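Local coordinates for Pro-metalloprotease PrtV (Vibrio cholerae, PDB 4L9D), which is a secreted metalloprotease that probably causes host cell death and may destabilise extracellular matrix proteins, seen here as its calcium-binding first PKD domain, at residues V68-D71 with K72-D76. Numbering follows the deposited sequence. Where two conformers were deposited one is given.
Sequences VTDD and KGDSD
The side chain of Lys-72 arches over the carboxylate of Asp-70, its CG 3.2 Å from Asp-70 OD1, at the turn of the beta hairpin joining strands 60-70 and 75-84 of this PKD domain, a beta sandwich. A type I turn from Asp-70 to Gly-73 reverses the chain, closed by Gly-73 N to Asp-70 O (3.0 Å); Gly-73 takes a positive phi of 86°, a backbone shape that suits glycine. With CG between its own backbone N and carbonyl carbon (chi1 78°), Asp-70 turns OD1 in toward the turn. There it accepts Asp-74 N at 3.0 Å, from above the carboxylate plane, and more weakly Lys-72 N. OD2 instead offers its syn lone pair to Lys-72 NZ at 2.7 Å. The lysine runs extended until a bend at chi4 (38°) brings the ammonium between two acids, the second being Asp-74, which receives it on the anti lone pair of OD2. Asp-70 and Asp-74, with Asp-31 beside Lys-72, belong to the domain's calcium site; in this crystal, which holds no calcium, the ammonium probably eases the repulsion between the first two. Asp-71 OD1 accepts the backbone N of Asn-33. Val-68 and Asp-76 form a hydrogen-bonded antiparallel pair (Val-68 N to Asp-76 O, 2.9 Å), and Val-68 packs on Ile-34 and Tyr-37. In the adjoining non-hydrogen-bonded pair, the hydroxyls Thr-69 OG1 and Ser-75 OG meet tip to tip in a 2.7 Å hydrogen bond.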
ATOM      1  N   VAL A  68      -5.756   6.082  -0.339  1.00  4.03           N
ATOM      2  CA  VAL A  68      -7.091   5.780   0.161  1.00  3.80           C
ATOM      3  C   VAL A  68      -8.017   6.938  -0.229  1.00  3.94           C
ATOM      4  O   VAL A  68      -7.577   8.087  -0.288  1.00  4.64           O
ATOM      5  CB  VAL A  68      -7.094   5.563   1.664  1.00  4.56           C
ATOM      6  CG1 VAL A  68      -6.081   4.470   2.060  1.00  5.52           C
ATOM      7  CG2 VAL A  68      -6.836   6.836   2.494  1.00  5.84           C
ATOM      8  N   THR A  69      -9.289   6.608  -0.481  1.00  3.91           N
ATOM      9  CA  THR A  69     -10.292   7.580  -0.838  1.00  4.25           C
ATOM     10  C   THR A  69     -11.528   7.348  -0.018  1.00  3.87           C
ATOM     11  O   THR A  69     -11.925   6.178   0.206  1.00  4.31           O
ATOM     12  CB  THR A  69     -10.618   7.522  -2.355  1.00  4.37           C
ATOM     13  OG1 THR A  69      -9.391   7.698  -3.089  1.00  4.97           O
ATOM     14  CG2 THR A  69     -11.585   8.580  -2.784  1.00  5.58           C
ATOM     15  N   ASP A  70     -12.147   8.413   0.466  1.00  4.16           N
ATOM     16  CA  ASP A  70     -13.271   8.321   1.370  1.00  4.22           C
ATOM     17  C   ASP A  70     -14.616   8.655   0.711  1.00  4.35           C
ATOM     18  O   ASP A  70     -14.736   8.906  -0.507  1.00  4.57           O
ATOM     19  CB  ASP A  70     -13.007   9.061   2.665  1.00  5.01           C
ATOM     20  CG  ASP A  70     -13.161  10.587   2.588  1.00  5.46           C
ATOM     21  OD1 ASP A  70     -13.502  11.112   1.499  1.00  5.31           O
ATOM     22  OD2 ASP A  70     -12.883  11.215   3.646  1.00  6.92           O
ATOM     23  N   ASP A  71     -15.664   8.499   1.510  0.60  4.73           N
ATOM     24  CA  ASP A  71     -17.046   8.736   1.089  0.60  4.77           C
ATOM     25  C   ASP A  71     -17.361  10.121   0.539  0.60  4.85           C
ATOM     26  O   ASP A  71     -18.338  10.228  -0.201  0.60  4.95           O
ATOM     27  CB  ASP A  71     -18.035   8.515   2.248  0.60  5.17           C
ATOM     28  CG  ASP A  71     -17.834   9.473   3.381  0.60  6.89           C
ATOM     29  OD1 ASP A  71     -16.762   9.468   4.015  0.60  8.57           O
ATOM     30  OD2 ASP A  71     -18.783  10.207   3.639  0.60 13.45           O
ATOM     31  N   LYS A  72     -16.565  11.119   0.899  1.00  5.59           N
ATOM     32  CA  LYS A  72     -16.695  12.453   0.396  1.00  6.79           C
ATOM     33  C   LYS A  72     -15.776  12.763  -0.780  1.00  6.78           C
ATOM     34  O   LYS A  72     -15.747  13.914  -1.269  1.00  8.10           O
ATOM     35  CB  LYS A  72     -16.576  13.513   1.463  1.00 11.61           C
ATOM     36  CG  LYS A  72     -15.515  13.435   2.390  1.00 13.64           C
ATOM     37  CD  LYS A  72     -15.498  14.588   3.366  1.00 15.77           C
ATOM     38  CE  LYS A  72     -14.399  14.456   4.355  1.00 16.87           C
ATOM     39  NZ  LYS A  72     -13.070  13.932   4.023  1.00 14.35           N
ATOM     40  N   GLY A  73     -15.053  11.769  -1.271  1.00  6.01           N
ATOM     41  CA  GLY A  73     -14.215  11.958  -2.444  1.00  6.03           C
ATOM     42  C   GLY A  73     -12.815  12.499  -2.175  1.00  5.38           C
ATOM     43  O   GLY A  73     -12.176  12.945  -3.098  1.00  6.06           O
ATOM     44  N   ASP A  74     -12.395  12.514  -0.909  1.00  5.21           N
ATOM     45  CA  ASP A  74     -11.048  12.983  -0.561  1.00  4.64           C
ATOM     46  C   ASP A  74     -10.072  11.840  -0.489  1.00  4.04           C
ATOM     47  O   ASP A  74     -10.451  10.752  -0.006  1.00  4.84           O
ATOM     48  CB  ASP A  74     -11.091  13.792   0.734  1.00  6.52           C
ATOM     49  CG  ASP A  74     -11.938  15.022   0.629  1.00  8.43           C
ATOM     50  OD1 ASP A  74     -12.011  15.644  -0.475  1.00  9.88           O
ATOM     51  OD2 ASP A  74     -12.525  15.429   1.619  1.00 15.51           O
ATOM     52  N   SER A  75      -8.834  12.064  -0.879  1.00  4.63           N
ATOM     53  CA  SER A  75      -7.816  11.040  -0.901  1.00  4.00           C
ATOM     54  C   SER A  75      -6.587  11.451  -0.100  1.00  4.29           C
ATOM     55  O   SER A  75      -6.313  12.628   0.131  1.00  6.65           O
ATOM     56  CB  SER A  75      -7.389  10.754  -2.349  1.00  4.60           C
ATOM     57  OG  SER A  75      -8.461  10.257  -3.131  1.00  4.81           O
ATOM     58  N   ASP A  76      -5.782  10.447   0.260  1.00  4.28           N
ATOM     59  CA  ASP A  76      -4.492  10.624   0.886  1.00  3.84           C
ATOM     60  C   ASP A  76      -3.612   9.482   0.493  1.00  3.58           C
ATOM     61  O   ASP A  76      -4.097   8.365   0.206  1.00  4.23           O
ATOM     62  CB  ASP A  76      -4.598  10.683   2.424  1.00  4.14           C
ATOM     63  CG  ASP A  76      -3.325  11.060   3.085  1.00  4.79           C
ATOM     64  OD1 ASP A  76      -2.808  12.169   2.719  1.00  7.19           O
ATOM     65  OD2 ASP A  76      -2.798  10.347   3.960  1.00  5.12           O
TER